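Local coordinates for methyl-CpG-binding domain protein 1 (PDB 6D1T) that binds methylated CpG dinucleotides in promoter DNA through this methyl-CpG-binding domain and represses transcription by recruiting silencing factors, at residues Ile45-Leu51 with Leu61-Phe66. Residues are numbered along the deposited sequence; the frame is centred on the assembly and turned at random.
Sequences IRSKVEL and LTLFDF. With nucleotides of chain C.
L61 sets its methyl CD1 3.7 Å from L51 CG, the two leucines crossing nearly at right angles, and opens a type I turn that closes at F64. L51, with CG anti to its backbone N (chi1 176°), has a forked end that lets CD2 touch both L61 CD1 and the F64 ring, 3.8 Å from F64 CE2. K48 NZ donates to F64 O at 3.2 Å, approaching in the carbonyl plane; a long, flexible lysine, bent at its last two torsions, can reach it. An alanine in place of K48 would probably leave that carbonyl without its donor and take away the methylene that packs on F66 CB. K48 N sits over one face of the F66 ring, offset toward its rim; a flat aromatic suits the backbone of 46-48 crossing it. The same K48 N donates to DA5 OP2 of chain C. S47 OG, at the N-cap, accepts from E50 N and donates to 5CM6 OP2 of chain C. R46 reads O6 and N7 of DG7 of chain C, with C5A of 5CM6 of chain C over its guanidinium face toward the rim: methyl-CpG recognition. Loop 61-66 follows helix 48-55 and packs against its first turn, while F66 meets Y37 of strand 33-38 edge-to-face and F64 also touches Y37.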
ATOM      1  N   ILE A  45       0.871   5.583  -3.854  1.00 43.81           N
ATOM      2  CA  ILE A  45      -0.515   5.313  -3.656  1.00 44.00           C
ATOM      3  C   ILE A  45      -0.748   5.199  -2.160  1.00 42.01           C
ATOM      4  O   ILE A  45       0.059   4.560  -1.482  1.00 42.45           O
ATOM      5  CB  ILE A  45      -0.908   4.061  -4.463  1.00 45.36           C
ATOM      6  CG1 ILE A  45      -1.058   4.435  -5.942  1.00 49.71           C
ATOM      7  CG2 ILE A  45      -2.162   3.388  -3.931  1.00 44.93           C
ATOM      8  CD1 ILE A  45      -1.478   3.304  -6.816  1.00 52.11           C
ATOM      9  N   ARG A  46      -1.813   5.825  -1.641  1.00 40.90           N
ATOM     10  CA  ARG A  46      -2.048   5.765  -0.179  1.00 39.83           C
ATOM     11  C   ARG A  46      -3.495   5.382   0.153  1.00 39.98           C
ATOM     12  O   ARG A  46      -3.906   5.556   1.316  1.00 38.97           O
ATOM     13  CB  ARG A  46      -1.643   7.076   0.497  1.00 39.36           C
ATOM     14  CG  ARG A  46      -2.315   8.334  -0.037  1.00 41.55           C
ATOM     15  CD  ARG A  46      -1.839   9.586   0.717  1.00 41.95           C
ATOM     16  NE  ARG A  46      -2.762  10.746   0.658  1.00 44.14           N
ATOM     17  CZ  ARG A  46      -3.262  11.406   1.726  1.00 43.23           C
ATOM     18  NH1 ARG A  46      -2.947  11.009   2.945  1.00 42.46           N
ATOM     19  NH2 ARG A  46      -4.097  12.430   1.562  1.00 41.76           N
ATOM     20  N   SER A  47      -4.239   4.805  -0.791  1.00 39.68           N
ATOM     21  CA  SER A  47      -5.605   4.344  -0.449  1.00 41.34           C
ATOM     22  C   SER A  47      -6.093   3.305  -1.459  1.00 42.56           C
ATOM     23  O   SER A  47      -5.756   3.358  -2.595  1.00 44.97           O
ATOM     24  CB  SER A  47      -6.575   5.506  -0.329  1.00 41.89           C
ATOM     25  OG  SER A  47      -7.217   5.796  -1.551  1.00 42.25           O
ATOM     26  N   LYS A  48      -6.887   2.370  -0.981  1.00 45.15           N
ATOM     27  CA  LYS A  48      -7.402   1.235  -1.784  1.00 48.48           C
ATOM     28  C   LYS A  48      -8.200   1.786  -2.960  1.00 50.63           C
ATOM     29  O   LYS A  48      -8.295   1.139  -3.976  1.00 53.11           O
ATOM     30  CB  LYS A  48      -8.245   0.288  -0.913  1.00 50.78           C
ATOM     31  CG  LYS A  48      -8.399  -1.142  -1.425  1.00 54.69           C
ATOM     32  CD  LYS A  48      -8.758  -2.151  -0.332  1.00 57.19           C
ATOM     33  CE  LYS A  48     -10.155  -2.732  -0.442  1.00 61.48           C
ATOM     34  NZ  LYS A  48     -10.151  -4.010  -1.200  1.00 64.44           N
ATOM     35  N   VAL A  49      -8.757   2.998  -2.796  1.00 52.76           N
ATOM     36  CA  VAL A  49      -9.470   3.720  -3.866  1.00 54.44           C
ATOM     37  C   VAL A  49      -8.467   4.168  -4.926  1.00 54.03           C
ATOM     38  O   VAL A  49      -8.698   3.920  -6.083  1.00 57.56           O
ATOM     39  CB  VAL A  49     -10.256   4.926  -3.310  1.00 55.94           C
ATOM     40  CG1 VAL A  49     -10.676   5.901  -4.406  1.00 58.41           C
ATOM     41  CG2 VAL A  49     -11.467   4.480  -2.506  1.00 57.58           C
ATOM     42  N   GLU A  50      -7.389   4.864  -4.537  1.00 52.35           N
ATOM     43  CA  GLU A  50      -6.328   5.248  -5.521  1.00 52.26           C
ATOM     44  C   GLU A  50      -5.813   3.966  -6.233  1.00 52.18           C
ATOM     45  O   GLU A  50      -5.543   3.972  -7.429  1.00 54.62           O
ATOM     46  CB  GLU A  50      -5.152   5.980  -4.855  1.00 50.23           C
ATOM     47  CG  GLU A  50      -5.484   7.320  -4.198  1.00 52.78           C
ATOM     48  CD  GLU A  50      -4.271   8.026  -3.564  1.00 52.87           C
ATOM     49  OE1 GLU A  50      -4.394   9.224  -3.132  1.00 53.58           O
ATOM     50  OE2 GLU A  50      -3.185   7.401  -3.524  1.00 49.33           O
ATOM     51  N   LEU A  51      -5.716   2.855  -5.504  1.00 49.15           N
ATOM     52  CA  LEU A  51      -5.088   1.648  -6.034  1.00 49.95           C
ATOM     53  C   LEU A  51      -6.031   0.899  -6.995  1.00 52.12           C
ATOM     54  O   LEU A  51      -5.560   0.384  -8.021  1.00 52.46           O
ATOM     55  CB  LEU A  51      -4.657   0.745  -4.873  1.00 48.06           C
ATOM     56  CG  LEU A  51      -4.078  -0.600  -5.294  1.00 48.23           C
ATOM     57  CD1 LEU A  51      -2.771  -0.413  -6.035  1.00 47.38           C
ATOM     58  CD2 LEU A  51      -3.880  -1.485  -4.088  1.00 48.08           C
ATOM     59  N   LEU A  61      -9.731  -6.241  -6.333  1.00 70.75           N
ATOM     60  CA  LEU A  61      -9.081  -6.137  -5.032  1.00 67.12           C
ATOM     61  C   LEU A  61     -10.077  -6.427  -3.895  1.00 67.76           C
ATOM     62  O   LEU A  61      -9.818  -6.080  -2.760  1.00 64.03           O
ATOM     63  CB  LEU A  61      -8.496  -4.731  -4.901  1.00 63.95           C
ATOM     64  CG  LEU A  61      -7.412  -4.348  -5.915  1.00 63.07           C
ATOM     65  CD1 LEU A  61      -6.901  -2.944  -5.626  1.00 60.01           C
ATOM     66  CD2 LEU A  61      -6.250  -5.346  -5.921  1.00 61.70           C
ATOM     67  N   THR A  62     -11.203  -7.072  -4.175  1.00 72.67           N
ATOM     68  CA  THR A  62     -12.200  -7.267  -3.137  1.00 75.59           C
ATOM     69  C   THR A  62     -11.541  -7.977  -1.951  1.00 74.28           C
ATOM     70  O   THR A  62     -11.744  -7.577  -0.804  1.00 72.85           O
ATOM     71  CB  THR A  62     -13.429  -8.042  -3.636  1.00 81.67           C
ATOM     72  OG1 THR A  62     -13.861  -7.501  -4.882  1.00 82.69           O
ATOM     73  CG2 THR A  62     -14.587  -7.988  -2.661  1.00 84.81           C
ATOM     74  N   LEU A  63     -10.716  -8.985  -2.243  1.00 74.05           N
ATOM     75  CA  LEU A  63     -10.107  -9.813  -1.196  1.00 74.34           C
ATOM     76  C   LEU A  63      -8.697  -9.303  -0.827  1.00 69.74           C
ATOM     77  O   LEU A  63      -7.969 -10.034  -0.174  1.00 70.65           O
ATOM     78  CB  LEU A  63     -10.072 -11.275  -1.681  1.00 78.09           C
ATOM     79  N   PHE A  64      -8.313  -8.061  -1.194  1.00 66.56           N
ATOM     80  CA  PHE A  64      -6.953  -7.508  -0.854  1.00 62.40           C
ATOM     81  C   PHE A  64      -7.051  -6.566   0.346  1.00 61.48           C
ATOM     82  O   PHE A  64      -7.800  -5.584   0.311  1.00 61.26           O
ATOM     83  CB  PHE A  64      -6.319  -6.736  -2.018  1.00 59.19           C
ATOM     84  CG  PHE A  64      -4.942  -6.161  -1.736  1.00 54.99           C
ATOM     85  CD1 PHE A  64      -3.845  -6.988  -1.491  1.00 54.44           C
ATOM     86  CD2 PHE A  64      -4.718  -4.794  -1.754  1.00 51.29           C
ATOM     87  CE1 PHE A  64      -2.580  -6.460  -1.243  1.00 50.17           C
ATOM     88  CE2 PHE A  64      -3.450  -4.271  -1.502  1.00 48.50           C
ATOM     89  CZ  PHE A  64      -2.383  -5.105  -1.256  1.00 47.56           C
ATOM     90  N   ASP A  65      -6.273  -6.866   1.384  1.00 62.38           N
ATOM     91  CA  ASP A  65      -6.205  -6.036   2.607  1.00 62.98           C
ATOM     92  C   ASP A  65      -5.151  -4.964   2.372  1.00 57.15           C
ATOM     93  O   ASP A  65      -3.966  -5.264   2.426  1.00 55.78           O
ATOM     94  CB  ASP A  65      -5.866  -6.871   3.860  1.00 67.68           C
ATOM     95  CG  ASP A  65      -5.816  -6.090   5.179  1.00 68.35           C
ATOM     96  OD1 ASP A  65      -6.411  -5.010   5.234  1.00 64.82           O
ATOM     97  OD2 ASP A  65      -5.176  -6.587   6.152  1.00 73.82           O
ATOM     98  N   PHE A  66      -5.592  -3.741   2.103  1.00 54.21           N
ATOM     99  CA  PHE A  66      -4.678  -2.645   1.741  1.00 50.04           C
ATOM    100  C   PHE A  66      -3.749  -2.342   2.917  1.00 48.63           C
ATOM    101  O   PHE A  66      -2.542  -2.165   2.747  1.00 45.89           O
ATOM    102  CB  PHE A  66      -5.464  -1.384   1.365  1.00 48.69           C
ATOM    103  CG  PHE A  66      -4.615  -0.199   0.957  1.00 45.13           C
ATOM    104  CD1 PHE A  66      -4.040   0.629   1.908  1.00 42.50           C
ATOM    105  CD2 PHE A  66      -4.415   0.101  -0.383  1.00 44.10           C
ATOM    106  CE1 PHE A  66      -3.272   1.719   1.526  1.00 42.53           C
ATOM    107  CE2 PHE A  66      -3.648   1.193  -0.766  1.00 42.96           C
ATOM    108  CZ  PHE A  66      -3.079   2.004   0.184  1.00 42.56           C
TER
ATOM    109  N1  5CM C   6      -7.479  11.256   3.079  1.00 43.95           N
ATOM    110  C2  5CM C   6      -7.351  11.760   4.390  1.00 42.90           C
ATOM    111  N3  5CM C   6      -6.489  11.244   5.232  1.00 41.08           N
ATOM    112  C4  5CM C   6      -5.734  10.231   4.871  1.00 39.44           C
ATOM    113  C5  5CM C   6      -5.851   9.663   3.556  1.00 40.03           C
ATOM    114  C5A 5CM C   6      -5.024   8.503   3.081  1.00 40.25           C
ATOM    115  C6  5CM C   6      -6.739  10.223   2.706  1.00 42.89           C
ATOM    116  O2  5CM C   6      -8.017  12.715   4.797  1.00 44.59           O
ATOM    117  N4  5CM C   6      -4.897   9.752   5.787  1.00 39.36           N
ATOM    118  C1' 5CM C   6      -8.430  11.902   2.160  1.00 44.07           C
ATOM    119  C2' 5CM C   6      -7.903  12.094   0.747  1.00 46.88           C
ATOM    120  C3' 5CM C   6      -9.142  12.689   0.137  1.00 49.58           C
ATOM    121  C4' 5CM C   6     -10.242  11.855   0.816  1.00 48.65           C
ATOM    122  O4' 5CM C   6      -9.616  11.218   1.949  1.00 44.43           O
ATOM    123  O3' 5CM C   6      -9.107  14.033   0.660  1.00 52.24           O
ATOM    124  C5' 5CM C   6     -10.935  10.780  -0.044  1.00 49.36           C
ATOM    125  O5' 5CM C   6      -9.908  10.086  -0.730  1.00 49.95           O
ATOM    126  P   5CM C   6     -10.103   8.690  -1.457  1.00 53.44           P
ATOM    127  OP1 5CM C   6     -11.033   8.842  -2.623  1.00 56.74           O
ATOM    128  OP2 5CM C   6      -8.665   8.167  -1.568  1.00 51.89           O
ATOM    129  P    DA C   5      -9.790   2.790   1.448  1.00 57.84           P
ATOM    130  OP1  DA C   5     -10.540   2.110   0.370  1.00 55.94           O
ATOM    131  OP2  DA C   5      -8.270   2.647   1.608  1.00 52.96           O
ATOM    132  O5'  DA C   5     -10.017   4.381   1.419  1.00 51.04           O
ATOM    133  C5'  DA C   5     -11.347   4.965   1.368  1.00 48.01           C
ATOM    134  C4'  DA C   5     -11.245   6.466   1.450  1.00 45.12           C
ATOM    135  O4'  DA C   5     -10.890   6.834   2.787  1.00 42.91           O
ATOM    136  C3'  DA C   5     -10.171   7.083   0.540  1.00 46.09           C
ATOM    137  O3'  DA C   5     -10.862   7.847  -0.432  1.00 47.54           O
ATOM    138  C2'  DA C   5      -9.303   7.924   1.469  1.00 43.11           C
ATOM    139  C1'  DA C   5     -10.123   8.005   2.757  1.00 41.65           C
ATOM    140  N9   DA C   5      -9.317   8.044   3.979  1.00 38.87           N
ATOM    141  C8   DA C   5      -8.265   7.229   4.315  1.00 38.90           C
ATOM    142  N7   DA C   5      -7.703   7.536   5.457  1.00 38.34           N
ATOM    143  C5   DA C   5      -8.440   8.622   5.908  1.00 37.30           C
ATOM    144  C6   DA C   5      -8.347   9.415   7.065  1.00 36.32           C
ATOM    145  N6   DA C   5      -7.448   9.216   8.027  1.00 34.45           N
ATOM    146  N1   DA C   5      -9.254  10.408   7.221  1.00 37.51           N
ATOM    147  C2   DA C   5     -10.145  10.619   6.252  1.00 37.92           C
ATOM    148  N3   DA C   5     -10.331   9.943   5.118  1.00 40.07           N
ATOM    149  C4   DA C   5      -9.434   8.947   5.005  1.00 38.00           C
ATOM    150  P    DG C   7      -9.713  15.287  -0.134  1.00 55.08           P
ATOM    151  OP1  DG C   7     -11.110  14.978  -0.514  1.00 54.80           O
ATOM    152  OP2  DG C   7      -8.712  15.720  -1.155  1.00 57.34           O
ATOM    153  O5'  DG C   7      -9.683  16.448   0.965  1.00 53.98           O
ATOM    154  C5'  DG C   7     -10.489  16.370   2.155  1.00 52.56           C
ATOM    155  C4'  DG C   7      -9.905  17.238   3.246  1.00 51.49           C
ATOM    156  O4'  DG C   7      -8.921  16.511   4.018  1.00 50.01           O
ATOM    157  C3'  DG C   7      -9.199  18.488   2.758  1.00 54.14           C
ATOM    158  O3'  DG C   7      -9.589  19.538   3.652  1.00 55.31           O
ATOM    159  C2'  DG C   7      -7.719  18.101   2.795  1.00 51.01           C
ATOM    160  C1'  DG C   7      -7.643  17.140   3.965  1.00 47.78           C
ATOM    161  N9   DG C   7      -6.640  16.072   3.875  1.00 44.61           N
ATOM    162  C8   DG C   7      -6.595  15.078   2.927  1.00 43.58           C
ATOM    163  N7   DG C   7      -5.668  14.189   3.159  1.00 42.78           N
ATOM    164  C5   DG C   7      -5.061  14.622   4.331  1.00 41.18           C
ATOM    165  C6   DG C   7      -3.974  14.069   5.062  1.00 39.99           C
ATOM    166  O6   DG C   7      -3.285  13.065   4.791  1.00 39.50           O
ATOM    167  N1   DG C   7      -3.699  14.813   6.205  1.00 40.04           N
ATOM    168  C2   DG C   7      -4.374  15.954   6.588  1.00 41.16           C
ATOM    169  N2   DG C   7      -3.965  16.535   7.721  1.00 40.51           N
ATOM    170  N3   DG C   7      -5.385  16.473   5.916  1.00 41.96           N
ATOM    171  C4   DG C   7      -5.662  15.772   4.797  1.00 42.70           C
TER